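PDB 5XUM: holo-[acyl-carrier-protein] synthase from Thermotoga maritima, which belongs to the 4'-phosphopantetheinyl transferase superfamily and assembles as a trimer of alpha/beta subunits. Local coordinates for residues V9-R14 with H97-V102; A43-L48 with V93-D98; D67-E72 with C80-F85. All blocks are in the same frame, centred on the assembly; numbering follows the deposited sequence.

Contact 1 (V9-R14 with H97-V102); sequences VLEVER and HDRFAV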
# COMPACT_ATOMS: atom_id res chain seq x y z
N VAL A 9 -15.87 -0.17 -0.80
CA VAL A 9 -16.75 0.96 -0.48
C VAL A 9 -18.20 0.48 -0.36
O VAL A 9 -18.67 -0.30 -1.19
CB VAL A 9 -16.60 2.11 -1.52
CG1 VAL A 9 -17.03 1.68 -2.92
CG2 VAL A 9 -17.35 3.36 -1.08
N LEU A 10 -18.89 0.92 0.69
CA LEU A 10 -20.31 0.61 0.84
C LEU A 10 -21.07 1.70 1.57
O LEU A 10 -20.54 2.34 2.49
CB LEU A 10 -20.53 -0.76 1.51
CG LEU A 10 -19.82 -1.15 2.81
CD1 LEU A 10 -20.52 -0.53 4.01
CD2 LEU A 10 -19.79 -2.66 2.96
N GLU A 11 -22.31 1.92 1.15
CA GLU A 11 -23.20 2.88 1.80
C GLU A 11 -23.71 2.27 3.10
O GLU A 11 -24.37 1.23 3.08
CB GLU A 11 -24.36 3.26 0.87
CG GLU A 11 -25.09 4.54 1.26
CD GLU A 11 -25.94 5.12 0.14
OE1 GLU A 11 -26.26 4.39 -0.83
OE2 GLU A 11 -26.30 6.31 0.22
N VAL A 12 -23.38 2.92 4.21
CA VAL A 12 -23.72 2.42 5.55
C VAL A 12 -25.22 2.17 5.72
O VAL A 12 -25.62 1.11 6.19
CB VAL A 12 -23.21 3.38 6.66
CG1 VAL A 12 -23.78 3.00 8.03
CG2 VAL A 12 -21.69 3.39 6.70
N GLU A 13 -26.03 3.15 5.30
CA GLU A 13 -27.49 3.10 5.47
C GLU A 13 -28.15 1.88 4.83
O GLU A 13 -29.18 1.40 5.32
CB GLU A 13 -28.13 4.39 4.93
CG GLU A 13 -29.51 4.69 5.50
CD GLU A 13 -30.22 5.82 4.78
OE1 GLU A 13 -30.62 6.79 5.46
OE2 GLU A 13 -30.37 5.75 3.54
N ARG A 14 -27.57 1.38 3.74
CA ARG A 14 -28.15 0.23 3.03
C ARG A 14 -27.63 -1.13 3.51
O ARG A 14 -27.98 -2.17 2.94
CB ARG A 14 -27.99 0.39 1.51
CG ARG A 14 -28.96 1.40 0.91
CD ARG A 14 -29.06 1.30 -0.60
NE ARG A 14 -27.97 2.00 -1.29
CZ ARG A 14 -26.90 1.41 -1.81
NH1 ARG A 14 -25.98 2.15 -2.41
NH2 ARG A 14 -26.75 0.10 -1.75
N HIS A 97 -15.39 5.89 7.80
CA HIS A 97 -16.78 6.03 7.34
C HIS A 97 -17.35 7.40 7.56
O HIS A 97 -17.18 7.99 8.62
CB HIS A 97 -17.71 4.95 7.91
CG HIS A 97 -17.40 4.54 9.33
ND1 HIS A 97 -17.49 5.40 10.37
CD2 HIS A 97 -17.01 3.32 9.87
CE1 HIS A 97 -17.17 4.76 11.51
NE2 HIS A 97 -16.87 3.48 11.20
N ASP A 98 -18.00 7.90 6.51
CA ASP A 98 -18.82 9.11 6.57
C ASP A 98 -19.95 8.93 5.55
O ASP A 98 -19.82 9.28 4.38
CB ASP A 98 -17.98 10.36 6.26
CG ASP A 98 -18.76 11.66 6.46
OD1 ASP A 98 -18.27 12.73 6.04
OD2 ASP A 98 -19.87 11.61 7.03
N ARG A 99 -21.06 8.36 6.03
CA ARG A 99 -22.18 7.90 5.18
C ARG A 99 -21.80 6.69 4.32
O ARG A 99 -22.55 5.73 4.23
CB ARG A 99 -22.77 9.03 4.31
CG ARG A 99 -23.46 10.13 5.10
CD ARG A 99 -24.70 10.66 4.40
NE ARG A 99 -24.43 11.18 3.05
CZ ARG A 99 -24.79 10.58 1.92
NH1 ARG A 99 -25.44 9.42 1.95
NH2 ARG A 99 -24.49 11.14 0.75
N PHE A 100 -20.63 6.77 3.69
CA PHE A 100 -20.04 5.63 3.00
C PHE A 100 -18.85 5.13 3.81
O PHE A 100 -18.06 5.93 4.30
CB PHE A 100 -19.59 6.01 1.59
CG PHE A 100 -20.73 6.21 0.62
CD1 PHE A 100 -21.13 5.17 -0.21
CD2 PHE A 100 -21.38 7.43 0.52
CE1 PHE A 100 -22.17 5.35 -1.11
CE2 PHE A 100 -22.43 7.61 -0.37
CZ PHE A 100 -22.82 6.57 -1.19
N ALA A 101 -18.74 3.82 3.96
CA ALA A 101 -17.59 3.21 4.61
C ALA A 101 -16.55 2.83 3.56
O ALA A 101 -16.90 2.29 2.51
CB ALA A 101 -18.01 1.99 5.42
N VAL A 102 -15.28 3.13 3.84
CA VAL A 102 -14.18 2.71 2.96
C VAL A 102 -13.14 1.95 3.78
O VAL A 102 -12.62 2.46 4.78
CB VAL A 102 -13.53 3.90 2.21
CG1 VAL A 102 -12.38 3.41 1.32
CG2 VAL A 102 -14.56 4.64 1.36
O HOH W 1 -25.27 5.72 4.46
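The Phe100 ring carries the aliphatic part of Glu11 over one face: CG of Glu11 stands 4.1 Å from the ring centroid, 22° off the normal, a CH-pi contact shifted toward the rim, where Glu11 CB comes within 3.6 Å of Phe100 CE1. The Glu11 carboxylate continues past CZ with its plane only 16° from that of the ring. Its reach follows from an extended chain, CG anti to the backbone N (chi1 -162°). At the edge of the Arg99 guanidinium, near its plane, lies Glu11 OE2, a long salt bridge of 3.7 Å to Arg99 NH1; Glu11 OE1 takes weak, bent bonds from Arg14 NE and NH1, so the one carboxylate joins two arginines. Glu11 CB lies over one face of the Arg14 guanidinium, whose NH1 also forms a salt bridge with Asp98 of a neighbouring subunit. Val9 CG2 approaches the Phe100 ring obliquely and also meets Val102 CG2 at 3.9 Å. Strands 9-11 and 100-102 are antiparallel neighbours in the three-stranded sheet 2-11, 100-108, 90-97, and Leu10 and Ala101 form a hydrogen-bonded pair, Leu10 N to Ala101 O 3.0 Å and Ala101 N to Leu10 O 2.8 Å. On the sheet face bearing Leu10 and Ala101, Leu10 CD1 packs on Ala101 CB and the leucine continues onto helix 38-56. The face bearing Val9, Glu11 and Phe100 meets the neighbouring subunits: Phe100 stacks edge-to-face with Phe100 of both. Beyond the strand, Arg99 O accepts a hydrogen bond from Val12 N at 2.9 Å and another from a water, which itself accepts one from Glu13 N.

Contact 2 (A43-L48 with V93-D98); sequences AGRFAL and VSLSHD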
# COMPACT_ATOMS: atom_id res chain seq x y z
N ALA A 43 -21.33 -2.33 8.97
CA ALA A 43 -20.92 -1.85 7.66
C ALA A 43 -19.39 -1.86 7.53
O ALA A 43 -18.85 -2.32 6.52
CB ALA A 43 -21.47 -0.45 7.41
N GLY A 44 -18.71 -1.39 8.57
CA GLY A 44 -17.25 -1.35 8.60
C GLY A 44 -16.60 -2.73 8.55
O GLY A 44 -15.62 -2.93 7.84
N ARG A 45 -17.15 -3.67 9.31
CA ARG A 45 -16.64 -5.05 9.34
C ARG A 45 -16.90 -5.79 8.04
O ARG A 45 -16.06 -6.59 7.61
CB ARG A 45 -17.20 -5.83 10.54
CG ARG A 45 -16.24 -5.94 11.71
CD ARG A 45 -15.78 -4.58 12.20
NE ARG A 45 -14.69 -4.67 13.17
CZ ARG A 45 -14.00 -3.62 13.62
NH1 ARG A 45 -14.29 -2.40 13.20
NH2 ARG A 45 -13.03 -3.80 14.50
N PHE A 46 -18.04 -5.52 7.41
CA PHE A 46 -18.34 -6.08 6.09
C PHE A 46 -17.33 -5.57 5.06
O PHE A 46 -16.80 -6.36 4.27
CB PHE A 46 -19.76 -5.72 5.65
CG PHE A 46 -20.31 -6.63 4.58
CD1 PHE A 46 -20.05 -6.38 3.24
CD2 PHE A 46 -21.08 -7.73 4.92
CE1 PHE A 46 -20.54 -7.22 2.25
CE2 PHE A 46 -21.59 -8.57 3.94
CZ PHE A 46 -21.31 -8.32 2.60
N ALA A 47 -17.07 -4.26 5.09
CA ALA A 47 -16.12 -3.63 4.18
C ALA A 47 -14.69 -4.15 4.37
O ALA A 47 -13.99 -4.41 3.40
CB ALA A 47 -16.17 -2.11 4.32
N LEU A 48 -14.27 -4.31 5.63
CA LEU A 48 -12.94 -4.84 5.94
C LEU A 48 -12.76 -6.28 5.46
O LEU A 48 -11.70 -6.63 4.91
CB LEU A 48 -12.65 -4.74 7.45
CG LEU A 48 -12.22 -3.36 7.96
CD1 LEU A 48 -12.43 -3.24 9.46
CD2 LEU A 48 -10.78 -3.05 7.58
N VAL A 93 -4.17 -2.58 7.86
CA VAL A 93 -5.58 -2.31 7.61
C VAL A 93 -5.99 -0.92 8.09
O VAL A 93 -5.42 -0.37 9.03
CB VAL A 93 -6.51 -3.41 8.21
CG1 VAL A 93 -6.07 -4.80 7.76
CG2 VAL A 93 -6.56 -3.34 9.73
N SER A 94 -6.98 -0.35 7.40
CA SER A 94 -7.56 0.93 7.80
C SER A 94 -9.02 0.98 7.41
O SER A 94 -9.43 0.38 6.41
CB SER A 94 -6.79 2.10 7.19
OG SER A 94 -7.20 3.33 7.77
N LEU A 95 -9.80 1.71 8.20
CA LEU A 95 -11.23 1.87 7.97
C LEU A 95 -11.65 3.30 8.27
O LEU A 95 -11.24 3.89 9.27
CB LEU A 95 -12.03 0.89 8.85
CG LEU A 95 -13.55 1.08 8.93
CD1 LEU A 95 -14.24 0.62 7.65
CD2 LEU A 95 -14.12 0.36 10.14
N SER A 96 -12.47 3.85 7.39
CA SER A 96 -13.08 5.16 7.59
C SER A 96 -14.54 5.10 7.15
O SER A 96 -14.89 4.33 6.26
CB SER A 96 -12.33 6.21 6.77
OG SER A 96 -12.80 7.52 7.06
N HIS A 97 -15.39 5.89 7.80
CA HIS A 97 -16.78 6.03 7.34
C HIS A 97 -17.35 7.40 7.56
O HIS A 97 -17.18 7.99 8.62
CB HIS A 97 -17.71 4.95 7.91
CG HIS A 97 -17.40 4.54 9.33
ND1 HIS A 97 -17.49 5.40 10.37
CD2 HIS A 97 -17.01 3.32 9.87
CE1 HIS A 97 -17.17 4.76 11.51
NE2 HIS A 97 -16.87 3.48 11.20
N ASP A 98 -18.00 7.90 6.51
CA ASP A 98 -18.82 9.11 6.57
C ASP A 98 -19.95 8.93 5.55
O ASP A 98 -19.82 9.28 4.38
CB ASP A 98 -17.98 10.36 6.26
CG ASP A 98 -18.76 11.66 6.46
OD1 ASP A 98 -18.27 12.73 6.04
OD2 ASP A 98 -19.87 11.61 7.03
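Leu95 sets both methyls against the helix where Gly44 leaves its backbone bare: CD1 lies 3.7 Å from Gly44 CA and CD2 3.9 Å from the same atom. This is the tight part of the contact. Because Gly44 has no side chain, the leucine can come right up to the helix backbone, and CD1 also touches the Gly44 carbonyl oxygen. With CG anti to the backbone N (chi1 169°), Leu95 extends from the strand toward the helix and brings CD2 to 4.0 Å from Leu48 CD1; the two leucines cross at about a right angle. The other branch of Leu48 reaches the strand backbone instead, CD2 standing 3.9 Å from Ser94 O.

Helix 38-56 here lies across one face of the antiparallel sheet 2-11, 100-108, 90-97, its short segment axis 9.2 Å from that of strand 93-97 and running at 139° to it. Ala47 and Leu48 also pack on Ala103 of the central strand, so the helix covers more of the sheet than strand 90-97. No hydrogen bond crosses between the two segments.

The fit is looser toward the ends. Val93 CB is 4.3 Å from Leu48 CD2, and at the other end the partly exposed His97 has its CB toward the helix but touches it only beyond this segment, at Glu40. Arg45 adds a distant touch, NH1 at 4.1 Å from Leu95 CD2, with Leu48 CD1 over one guanidinium face near its rim; the polar end of this arginine is directed to Phe70 O, which accepts a bond from NH2. On the reverse side of the strand, Ser94 OG and Ser96 OG bond to Ile7 N and Val9 N, respectively, of a neighbouring subunit.

Contact 3 (D67-E72 with C80-F85); sequences DVEFLE and CVHKDF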
# COMPACT_ATOMS: atom_id res chain seq x y z
N ASP A 67 -14.54 -16.56 9.23
CA ASP A 67 -13.16 -17.05 9.29
C ASP A 67 -12.14 -15.91 9.47
O ASP A 67 -10.97 -16.15 9.79
CB ASP A 67 -12.81 -17.84 8.03
CG ASP A 67 -13.58 -19.15 7.93
OD1 ASP A 67 -13.90 -19.74 8.98
OD2 ASP A 67 -13.84 -19.59 6.79
N VAL A 68 -12.60 -14.68 9.25
CA VAL A 68 -11.75 -13.50 9.36
C VAL A 68 -12.39 -12.51 10.32
O VAL A 68 -13.52 -12.08 10.11
CB VAL A 68 -11.55 -12.82 7.98
CG1 VAL A 68 -10.54 -11.70 8.08
CG2 VAL A 68 -11.11 -13.83 6.94
N GLU A 69 -11.67 -12.16 11.38
CA GLU A 69 -12.17 -11.20 12.35
C GLU A 69 -11.33 -9.93 12.37
O GLU A 69 -10.12 -9.97 12.17
CB GLU A 69 -12.20 -11.81 13.76
CG GLU A 69 -13.39 -12.72 14.01
CD GLU A 69 -13.56 -13.04 15.48
OE1 GLU A 69 -12.70 -13.75 16.05
OE2 GLU A 69 -14.56 -12.58 16.07
N PHE A 70 -12.00 -8.81 12.60
CA PHE A 70 -11.32 -7.54 12.80
C PHE A 70 -11.64 -7.01 14.19
O PHE A 70 -12.74 -6.50 14.44
CB PHE A 70 -11.66 -6.54 11.70
CG PHE A 70 -11.10 -6.91 10.36
CD1 PHE A 70 -9.85 -6.45 9.96
CD2 PHE A 70 -11.81 -7.74 9.50
CE1 PHE A 70 -9.33 -6.79 8.72
CE2 PHE A 70 -11.29 -8.09 8.26
CZ PHE A 70 -10.05 -7.62 7.87
N LEU A 71 -10.68 -7.18 15.09
CA LEU A 71 -10.81 -6.73 16.47
C LEU A 71 -10.21 -5.33 16.59
O LEU A 71 -9.95 -4.68 15.57
CB LEU A 71 -10.13 -7.72 17.42
CG LEU A 71 -10.51 -9.20 17.25
CD1 LEU A 71 -9.71 -10.08 18.19
CD2 LEU A 71 -12.01 -9.42 17.44
N GLU A 72 -9.99 -4.88 17.82
CA GLU A 72 -9.41 -3.56 18.05
C GLU A 72 -8.32 -3.55 19.12
O GLU A 72 -8.50 -4.08 20.21
CB GLU A 72 -10.50 -2.54 18.40
CG GLU A 72 -11.32 -2.09 17.20
CD GLU A 72 -12.07 -0.79 17.44
OE1 GLU A 72 -11.81 -0.11 18.46
OE2 GLU A 72 -12.92 -0.44 16.59
N CYS A 80 -7.59 -10.82 12.69
CA CYS A 80 -7.53 -12.10 13.39
C CYS A 80 -8.01 -13.20 12.45
O CYS A 80 -9.15 -13.17 11.99
CB CYS A 80 -8.36 -12.08 14.68
SG CYS A 80 -8.36 -13.64 15.59
N VAL A 81 -7.12 -14.15 12.16
CA VAL A 81 -7.45 -15.25 11.26
C VAL A 81 -7.79 -16.53 12.04
O VAL A 81 -7.19 -16.81 13.08
CB VAL A 81 -6.32 -15.51 10.22
CG1 VAL A 81 -6.14 -14.30 9.31
CG2 VAL A 81 -5.01 -15.87 10.90
N HIS A 82 -8.77 -17.27 11.54
CA HIS A 82 -9.16 -18.56 12.12
C HIS A 82 -8.91 -19.67 11.15
O HIS A 82 -9.32 -20.81 11.37
CB HIS A 82 -10.62 -18.53 12.55
CG HIS A 82 -10.91 -17.55 13.67
ND1 HIS A 82 -10.77 -17.88 14.96
CD2 HIS A 82 -11.34 -16.23 13.63
CE1 HIS A 82 -11.10 -16.82 15.73
NE2 HIS A 82 -11.44 -15.81 14.91
N LYS A 83 -8.22 -19.33 10.07
CA LYS A 83 -7.90 -20.27 8.99
C LYS A 83 -6.60 -19.81 8.33
O LYS A 83 -6.17 -18.67 8.52
CB LYS A 83 -9.05 -20.29 7.98
CG LYS A 83 -9.16 -21.57 7.16
CD LYS A 83 -10.43 -21.61 6.33
CE LYS A 83 -11.61 -22.18 7.10
NZ LYS A 83 -12.80 -22.37 6.22
N ASP A 84 -5.96 -20.71 7.58
CA ASP A 84 -4.80 -20.34 6.77
C ASP A 84 -5.25 -19.78 5.42
O ASP A 84 -5.91 -20.47 4.64
CB ASP A 84 -3.87 -21.54 6.57
CG ASP A 84 -3.00 -21.81 7.80
OD1 ASP A 84 -2.77 -20.88 8.59
OD2 ASP A 84 -2.54 -22.97 7.95
N PHE A 85 -4.88 -18.52 5.16
CA PHE A 85 -5.23 -17.85 3.91
C PHE A 85 -4.01 -17.62 3.02
O PHE A 85 -4.14 -17.38 1.82
CB PHE A 85 -5.93 -16.51 4.19
CG PHE A 85 -7.23 -16.65 4.94
CD1 PHE A 85 -8.39 -17.04 4.29
CD2 PHE A 85 -7.29 -16.36 6.30
CE1 PHE A 85 -9.58 -17.16 4.98
CE2 PHE A 85 -8.48 -16.48 6.99
CZ PHE A 85 -9.63 -16.88 6.33
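Val68 and Val81 form a non-hydrogen-bonded antiparallel pair and Glu69 and Cys80 a hydrogen-bonded one, Glu69 N to Cys80 O 2.8 Å and Cys80 N to Glu69 O 2.7 Å, within the beta hairpin 68-73/76-81; just past the strand, His82 N bonds to Asp67 O. On the Glu69 and Cys80 face, His82 NE2 donates to Glu69 OE1 at 2.7 Å and 156°. The oxygen lies near the imidazole plane and is met on its anti side, tilted well out of the carboxylate plane, while carboxylate and ring are turned 42° apart. Glu69 OE2 is held separately by Glu28 N. Past the hairpin strand, Lys83 bends at chi3 (-87°), bringing NZ into a salt bridge 3.0 Å from Asp67 OD2, which it meets from above the carboxylate plane; Ser64 N also bonds to that oxygen. Phe85 CZ touches Val68 CG2 at 3.4 Å and has Asp67 CB at the ring edge, the ring also meeting Phe52 and His63 edge-to-face. With NE2 donating to a carboxylate, the bond would hold the imidazole's rotation, and the negative charge of Glu69 would probably favour a protonated His82.

Along the chain the first segments come in the order contact 1, contact 2, contact 3, and the second segments in the reverse order, so that contact 3 is the innermost closure and contact 1 the outermost. Contacts 1 and 2 have centres 8 Å apart and share His97 and Asp98 at the turn between strands 90-97 and 100-108; both belong to one three-stranded sheet, joined by a probable hydrogen bond from Val102 N to Ser96 O. Contact 3 lies about 15 Å from contact 2 and 22 Å from contact 1, centre to centre. Helix 38-56 packs on both sheet and hairpin; contact 1 and the strand of contact 2 touch the same neighbouring subunit, whereas contact 3 touches no other chain.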